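Local coordinates for protein LST4 (PDB 4ZY8), which probably takes part in amino-acid uptake and in protein trafficking from the Golgi to the plasma membrane, the crystallised part being its longin domain, at residues S92-A97 with T137-H142; L13-E18 with I150-V155; Y28-D33 with I45-L50. All blocks are in the same frame, centred on the assembly; numbering follows the deposited sequence.

Interaction 1 (S92-A97 with T137-H142); sequences STLRIA and TQFLPH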
# COMPACT_ATOMS: atom_id res chain seq x y z
N SER A 92 15.54 -0.91 11.69
CA SER A 92 14.48 -1.90 11.70
C SER A 92 14.58 -2.92 10.57
O SER A 92 15.01 -2.60 9.48
CB SER A 92 13.12 -1.20 11.63
OG SER A 92 12.07 -2.14 11.56
N THR A 93 14.13 -4.14 10.84
CA THR A 93 14.09 -5.19 9.84
C THR A 93 12.64 -5.45 9.39
O THR A 93 12.39 -6.24 8.48
CB THR A 93 14.71 -6.51 10.37
OG1 THR A 93 13.93 -6.98 11.48
CG2 THR A 93 16.12 -6.27 10.86
N LEU A 94 11.70 -4.79 10.05
CA LEU A 94 10.27 -4.98 9.80
C LEU A 94 9.73 -4.03 8.74
O LEU A 94 10.01 -2.84 8.77
CB LEU A 94 9.48 -4.80 11.10
CG LEU A 94 9.80 -5.77 12.25
CD1 LEU A 94 8.84 -5.55 13.40
CD2 LEU A 94 9.70 -7.20 11.76
N ARG A 95 8.88 -4.54 7.85
CA ARG A 95 8.37 -3.73 6.75
C ARG A 95 6.90 -3.35 6.93
O ARG A 95 6.12 -4.10 7.54
CB ARG A 95 8.55 -4.49 5.43
CG ARG A 95 10.00 -4.65 5.00
CD ARG A 95 10.14 -5.52 3.77
NE ARG A 95 9.65 -6.87 4.03
CZ ARG A 95 9.47 -7.79 3.09
NH1 ARG A 95 9.75 -7.49 1.82
NH2 ARG A 95 9.03 -9.00 3.41
N ILE A 96 6.55 -2.16 6.46
CA ILE A 96 5.17 -1.73 6.36
C ILE A 96 4.83 -1.61 4.89
O ILE A 96 5.65 -1.11 4.10
CB ILE A 96 4.92 -0.39 7.06
CG1 ILE A 96 5.13 -0.50 8.56
CG2 ILE A 96 3.51 0.10 6.77
CD1 ILE A 96 4.92 0.82 9.29
N ALA A 97 3.64 -2.04 4.50
CA ALA A 97 3.23 -1.94 3.12
C ALA A 97 1.92 -1.17 2.95
O ALA A 97 0.97 -1.31 3.74
CB ALA A 97 3.11 -3.32 2.49
N THR A 137 6.35 3.51 19.15
CA THR A 137 6.08 2.10 18.94
C THR A 137 6.55 1.64 17.57
O THR A 137 6.88 2.47 16.71
CB THR A 137 4.59 1.78 19.07
OG1 THR A 137 4.37 0.41 18.74
CG2 THR A 137 3.78 2.64 18.12
N GLN A 138 6.55 0.35 17.35
CA GLN A 138 6.86 -0.16 16.03
C GLN A 138 5.63 -0.68 15.34
O GLN A 138 5.70 -1.23 14.27
CB GLN A 138 7.89 -1.27 16.07
CG GLN A 138 7.48 -2.53 16.78
CD GLN A 138 8.57 -3.57 16.76
OE1 GLN A 138 9.73 -3.26 16.56
NE2 GLN A 138 8.19 -4.82 16.99
N PHE A 139 4.50 -0.51 15.96
CA PHE A 139 3.28 -1.08 15.43
C PHE A 139 2.08 -0.18 15.23
O PHE A 139 1.69 0.57 16.08
CB PHE A 139 2.91 -2.29 16.28
CG PHE A 139 3.99 -3.30 16.32
CD1 PHE A 139 4.40 -3.91 15.17
CD2 PHE A 139 4.63 -3.59 17.48
CE1 PHE A 139 5.42 -4.83 15.17
CE2 PHE A 139 5.65 -4.51 17.49
CZ PHE A 139 6.05 -5.13 16.33
N LEU A 140 1.48 -0.32 14.06
CA LEU A 140 0.24 0.35 13.73
C LEU A 140 -0.88 -0.37 14.48
O LEU A 140 -0.79 -1.56 14.73
CB LEU A 140 -0.00 0.30 12.21
CG LEU A 140 1.01 1.10 11.38
CD1 LEU A 140 0.90 0.82 9.87
CD2 LEU A 140 0.85 2.59 11.68
N PRO A 141 -1.96 0.35 14.80
CA PRO A 141 -3.11 -0.29 15.45
C PRO A 141 -3.83 -1.22 14.46
O PRO A 141 -3.79 -0.93 13.27
CB PRO A 141 -3.99 0.89 15.85
CG PRO A 141 -3.66 1.95 14.84
CD PRO A 141 -2.19 1.79 14.56
N HIS A 142 -4.49 -2.28 14.91
CA HIS A 142 -5.31 -3.06 13.97
C HIS A 142 -6.78 -2.74 14.18
O HIS A 142 -7.64 -3.32 13.52
CB HIS A 142 -5.07 -4.56 14.12
CG HIS A 142 -5.35 -5.09 15.49
ND1 HIS A 142 -6.63 -5.33 15.95
CD2 HIS A 142 -4.52 -5.41 16.51
CE1 HIS A 142 -6.58 -5.78 17.18
NE2 HIS A 142 -5.31 -5.84 17.55
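Leu94 and Ile96, where the chain enters strand 95-103, pack against Gln138, Phe139 and Leu140 in the loop between helices 114-134 and 150-166. In the longin fold these two helices lie on one face of the five-stranded antiparallel sheet, and the loop here passes the end of its central strand. No hydrogen bond crosses between the two segments, so the evidence for the contact is van der Waals distance. The loop opens with an ST turn: Thr137 OG1 accepts from Phe139 N at 2.9 Å, with an N-H...O angle of 158°, which fixes the bend at Gln138. There CG sits between the backbone N and the carbonyl carbon (chi1 64°), and the chain beyond is extended. Gln138 CB sits over the centre of the Phe139 ring, 4.1 Å above its plane, while the amide end reaches Leu94, with NE2 3.7 Å from CD1. Phe139 has its CB pointing away from 92-97, but the ring swings back and brings CE1 to 3.9 Å from Leu94 CD1, an oblique approach to the ring. A single methyl of Leu94 therefore touches both the amide and the aromatic ring. An ST turn holds the backbone on this side too, Leu94 N donating to Ser92 OG at 3.1 Å. Gln17 of the neighbouring strand stitches the loop to the sheet through hydrogen bonds to Leu140 N and Gln138 O. Leu140 then turns inward to the buried layer, where Tyr131 and Ile15 also touch it. Its side chain lies askew to that of Ile96, and its CD1 stands 4.1 Å from Ile96 CD1 and equally far from Ile96 CG2.

Interaction 2 (L13-E18 with I150-V155); sequences LIISQE and IEVAAV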
# COMPACT_ATOMS: atom_id res chain seq x y z
N LEU A 13 -7.69 -0.97 -0.94
CA LEU A 13 -6.50 -0.47 -0.27
C LEU A 13 -6.19 -1.34 0.94
O LEU A 13 -7.02 -1.49 1.84
CB LEU A 13 -6.71 0.99 0.16
CG LEU A 13 -5.62 1.64 1.01
CD1 LEU A 13 -4.30 1.79 0.22
CD2 LEU A 13 -6.07 2.99 1.59
N ILE A 14 -5.01 -1.91 0.98
CA ILE A 14 -4.54 -2.63 2.13
C ILE A 14 -3.32 -2.01 2.77
O ILE A 14 -2.34 -1.84 2.13
CB ILE A 14 -4.19 -4.06 1.74
CG1 ILE A 14 -5.38 -4.70 1.09
CG2 ILE A 14 -3.82 -4.86 2.94
CD1 ILE A 14 -5.06 -5.16 -0.30
N ILE A 15 -3.39 -1.68 4.05
CA ILE A 15 -2.21 -1.27 4.79
C ILE A 15 -1.87 -2.45 5.68
O ILE A 15 -2.71 -2.89 6.46
CB ILE A 15 -2.45 0.00 5.61
CG1 ILE A 15 -2.87 1.16 4.69
CG2 ILE A 15 -1.21 0.37 6.42
CD1 ILE A 15 -3.29 2.40 5.45
N SER A 16 -0.65 -2.97 5.55
CA SER A 16 -0.25 -4.12 6.35
C SER A 16 1.18 -3.97 6.81
O SER A 16 1.92 -3.12 6.28
CB SER A 16 -0.42 -5.42 5.57
OG SER A 16 0.29 -5.40 4.33
N GLN A 17 1.59 -4.80 7.78
CA GLN A 17 2.99 -4.81 8.21
C GLN A 17 3.52 -6.16 8.73
O GLN A 17 2.74 -7.02 9.14
CB GLN A 17 3.17 -3.73 9.27
CG GLN A 17 2.45 -3.97 10.56
CD GLN A 17 2.80 -2.94 11.62
OE1 GLN A 17 1.92 -2.28 12.18
NE2 GLN A 17 4.09 -2.82 11.93
N GLU A 18 4.85 -6.34 8.68
CA GLU A 18 5.52 -7.51 9.25
C GLU A 18 5.71 -7.39 10.75
O GLU A 18 5.82 -6.28 11.27
CB GLU A 18 6.89 -7.74 8.62
CG GLU A 18 6.90 -8.23 7.18
CD GLU A 18 8.32 -8.36 6.63
OE1 GLU A 18 9.21 -7.56 7.04
OE2 GLU A 18 8.55 -9.25 5.78
N ILE A 150 -6.22 9.07 13.14
CA ILE A 150 -6.32 10.02 12.03
C ILE A 150 -5.26 9.76 10.95
O ILE A 150 -5.50 10.02 9.77
CB ILE A 150 -6.25 11.48 12.51
CG1 ILE A 150 -4.87 11.85 13.05
CG2 ILE A 150 -7.35 11.74 13.55
CD1 ILE A 150 -4.69 13.34 13.25
N GLU A 151 -4.10 9.23 11.34
CA GLU A 151 -3.01 8.99 10.38
C GLU A 151 -3.42 7.93 9.35
O GLU A 151 -3.17 8.09 8.17
CB GLU A 151 -1.71 8.58 11.09
CG GLU A 151 -1.05 9.71 11.88
CD GLU A 151 -1.57 9.83 13.31
OE1 GLU A 151 -2.63 9.23 13.61
OE2 GLU A 151 -0.91 10.48 14.14
N VAL A 152 -4.07 6.86 9.80
CA VAL A 152 -4.56 5.84 8.87
C VAL A 152 -5.71 6.38 8.00
O VAL A 152 -5.78 6.10 6.80
CB VAL A 152 -5.03 4.57 9.61
CG1 VAL A 152 -5.70 3.60 8.65
CG2 VAL A 152 -3.84 3.89 10.29
N ALA A 153 -6.62 7.14 8.61
CA ALA A 153 -7.71 7.73 7.85
C ALA A 153 -7.17 8.71 6.80
O ALA A 153 -7.71 8.78 5.69
CB ALA A 153 -8.68 8.45 8.77
N ALA A 154 -6.12 9.46 7.14
CA ALA A 154 -5.53 10.40 6.19
C ALA A 154 -4.99 9.67 4.94
O ALA A 154 -5.11 10.18 3.82
CB ALA A 154 -4.41 11.20 6.85
N VAL A 155 -4.39 8.49 5.14
CA VAL A 155 -3.92 7.69 4.01
C VAL A 155 -5.08 7.22 3.11
O VAL A 155 -4.99 7.29 1.87
CB VAL A 155 -3.10 6.49 4.47
CG1 VAL A 155 -2.76 5.60 3.26
CG2 VAL A 155 -1.81 7.00 5.16
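Ile15 and Val155 point their side chains at one another, tip to tip, and Ile15 CD1 lies 3.9 Å from Val155 CG1. The long branch of Ile15 accounts for this reach: CG1 is opposite the carbonyl carbon (chi1 -59°) and CD1 continues it fully extended, directing the terminal methyl from the sheet to the helix. Val152, one turn earlier, is met differently. Its side chain and that of Ile15 run past each other in opposite directions, and CG1 comes within 4.2 Å of the same Ile15 CD1. One isoleucine methyl thus touches two valines spaced i, i+3 on one side of the helix. Leu13, two residues before Ile15 and on the same face of strand 12-17, makes a looser approach, with CD2 4.4 Å from Val155 O. The strand and helix segments run at 139° to each other, their axes 10.8 Å apart at the closest. This is the packing of the C-terminal helix 150-166 on the sheet of the longin fold; Leu128 and Cys124 of helix 114-134 border the site, and Leu32 of the adjoining strand touches both Leu13 and Val152. All four touching residues are buried, and no hydrogen bond or salt bridge links the two segments. What joins them is two methyl-to-methyl approaches and a looser one of methyl to carbonyl oxygen, whose stability should rest on dispersion and the exclusion of water.

Interaction 3 (Y28-D33 with I45-L50); sequences YQVVLD and IPLNEL
Leu47, in the first turn of helix 47-55, reaches across to Val30 and Asp33 of the edge strand 29-35. Its CB already points toward the strand, and CG continues outward, anti to the backbone N (chi1 -164°), where the chain forks. One branch, CD2, ends 3.8 Å from Val30 CG2. The other, CD1, lies 3.9 Å from that same Val30 CG2, so the valine methyl is met by both prongs of the leucine as the two side chains overlap side by side, pointing opposite ways. CD1 also comes within 4.2 Å of Asp33 OD2, a contact of a methyl with a carboxylate oxygen whose strong partner is elsewhere: Asp33 OD2 forms a salt bridge with Arg12 NH2. In the longin fold helix 47-55 covers the sheet face that lies across from helices 114-134 and 150-166, and this contact is at the edge of that packing. Strand 29-35 is itself interrupted here by a classic beta bulge, in which Val31 and Leu32 both face Ile15; Val30 and Asp33 lie on either side of it. Pro46 occupies the N-cap position just ahead of the helix, and its carbonyl O accepts from Leu50 N at 3.3 Å. Arg12 reaches this end of the helix too, since its NH1 donates to Ile45 O, and Lys51, one turn after Leu47, also touches Val30.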
# COMPACT_ATOMS: atom_id res chain seq x y z
N TYR A 28 2.61 -11.37 9.73
CA TYR A 28 1.98 -10.22 9.07
C TYR A 28 0.61 -9.85 9.67
O TYR A 28 -0.20 -10.71 9.99
CB TYR A 28 1.83 -10.51 7.57
N GLN A 29 0.36 -8.56 9.81
CA GLN A 29 -0.86 -8.02 10.36
C GLN A 29 -1.55 -7.04 9.38
O GLN A 29 -0.91 -6.17 8.86
CB GLN A 29 -0.51 -7.27 11.63
CG GLN A 29 -1.68 -7.00 12.54
CD GLN A 29 -1.56 -5.69 13.30
OE1 GLN A 29 -0.76 -4.83 12.97
NE2 GLN A 29 -2.38 -5.54 14.33
N VAL A 30 -2.85 -7.18 9.15
CA VAL A 30 -3.59 -6.23 8.33
C VAL A 30 -4.15 -5.09 9.19
O VAL A 30 -4.95 -5.32 10.10
CB VAL A 30 -4.71 -6.91 7.57
CG1 VAL A 30 -5.51 -5.89 6.78
CG2 VAL A 30 -4.14 -7.96 6.63
N VAL A 31 -3.75 -3.87 8.85
CA VAL A 31 -4.10 -2.66 9.61
C VAL A 31 -5.37 -2.04 9.03
O VAL A 31 -6.24 -1.54 9.76
CB VAL A 31 -2.96 -1.63 9.56
CG1 VAL A 31 -3.39 -0.30 10.19
CG2 VAL A 31 -1.72 -2.19 10.28
N LEU A 32 -5.45 -2.02 7.71
CA LEU A 32 -6.62 -1.51 7.01
C LEU A 32 -6.88 -2.37 5.79
O LEU A 32 -5.94 -2.74 5.09
CB LEU A 32 -6.45 -0.04 6.61
CG LEU A 32 -7.59 0.57 5.78
CD1 LEU A 32 -7.81 2.02 6.16
CD2 LEU A 32 -7.27 0.50 4.30
N ASP A 33 -8.12 -2.67 5.52
CA ASP A 33 -8.50 -3.30 4.31
C ASP A 33 -9.79 -2.69 3.86
O ASP A 33 -10.80 -2.92 4.44
CB ASP A 33 -8.66 -4.78 4.53
CG ASP A 33 -8.98 -5.51 3.28
OD1 ASP A 33 -9.13 -4.90 2.22
OD2 ASP A 33 -9.09 -6.73 3.36
N ILE A 45 -10.11 -10.79 -3.78
CA ILE A 45 -9.09 -11.81 -3.76
C ILE A 45 -8.65 -12.11 -2.34
O ILE A 45 -8.64 -11.25 -1.51
CB ILE A 45 -7.90 -11.37 -4.56
CG1 ILE A 45 -6.80 -12.39 -4.49
CG2 ILE A 45 -7.35 -10.11 -3.99
CD1 ILE A 45 -5.60 -11.96 -5.28
N PRO A 46 -8.32 -13.38 -2.10
CA PRO A 46 -7.99 -13.87 -0.76
C PRO A 46 -6.87 -13.09 -0.10
O PRO A 46 -5.93 -12.65 -0.78
CB PRO A 46 -7.55 -15.31 -1.01
CG PRO A 46 -7.01 -15.29 -2.41
CD PRO A 46 -7.86 -14.30 -3.15
N LEU A 47 -6.96 -12.92 1.21
CA LEU A 47 -5.95 -12.24 1.95
C LEU A 47 -4.64 -12.95 2.01
O LEU A 47 -3.64 -12.34 2.15
CB LEU A 47 -6.44 -11.99 3.34
CG LEU A 47 -5.63 -10.96 4.07
CD1 LEU A 47 -6.07 -9.57 3.68
CD2 LEU A 47 -5.81 -11.18 5.55
N ASN A 48 -4.65 -14.26 1.91
CA ASN A 48 -3.40 -15.01 1.98
C ASN A 48 -2.61 -14.95 0.70
O ASN A 48 -1.42 -15.08 0.70
CB ASN A 48 -3.68 -16.45 2.35
CG ASN A 48 -3.77 -16.66 3.83
OD1 ASN A 48 -2.88 -16.29 4.57
ND2 ASN A 48 -4.85 -17.25 4.26
N GLU A 49 -3.31 -14.79 -0.40
CA GLU A 49 -2.67 -14.65 -1.70
C GLU A 49 -2.05 -13.25 -1.77
O GLU A 49 -0.97 -13.08 -2.34
CB GLU A 49 -3.66 -14.89 -2.83
CG GLU A 49 -3.08 -14.76 -4.23
CD GLU A 49 -4.12 -15.07 -5.30
OE1 GLU A 49 -5.17 -15.64 -4.95
OE2 GLU A 49 -3.88 -14.75 -6.49
N LEU A 50 -2.72 -12.26 -1.19
CA LEU A 50 -2.19 -10.90 -1.20
C LEU A 50 -0.94 -10.75 -0.34
O LEU A 50 0.02 -10.14 -0.79
CB LEU A 50 -3.26 -9.90 -0.76
CG LEU A 50 -4.26 -9.66 -1.89
CD1 LEU A 50 -5.40 -8.79 -1.44
CD2 LEU A 50 -3.57 -9.00 -3.08

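In the fold
All three interactions converge on one antiparallel sheet, in which strand 12-17 lies between 29-35 and 95-103. Interaction 2 uses that middle strand; its centre is 11 Å from interaction 1 and 12 Å from interaction 3, while those two are 15 Å apart. Along the chain, interaction 3 closes before interaction 1 opens, and both are nested within the long loop closed by interaction 2. Probable backbone hydrogen bonds join neighbouring strands directly, Ala97 N to Ser16 O between interactions 1 and 2 and Val31 N to Ile15 O between interactions 2 and 3. Interactions 1 and 2 hold the paired-helix side of the sheet and interaction 3 its other side, consistent with a single compact longin domain.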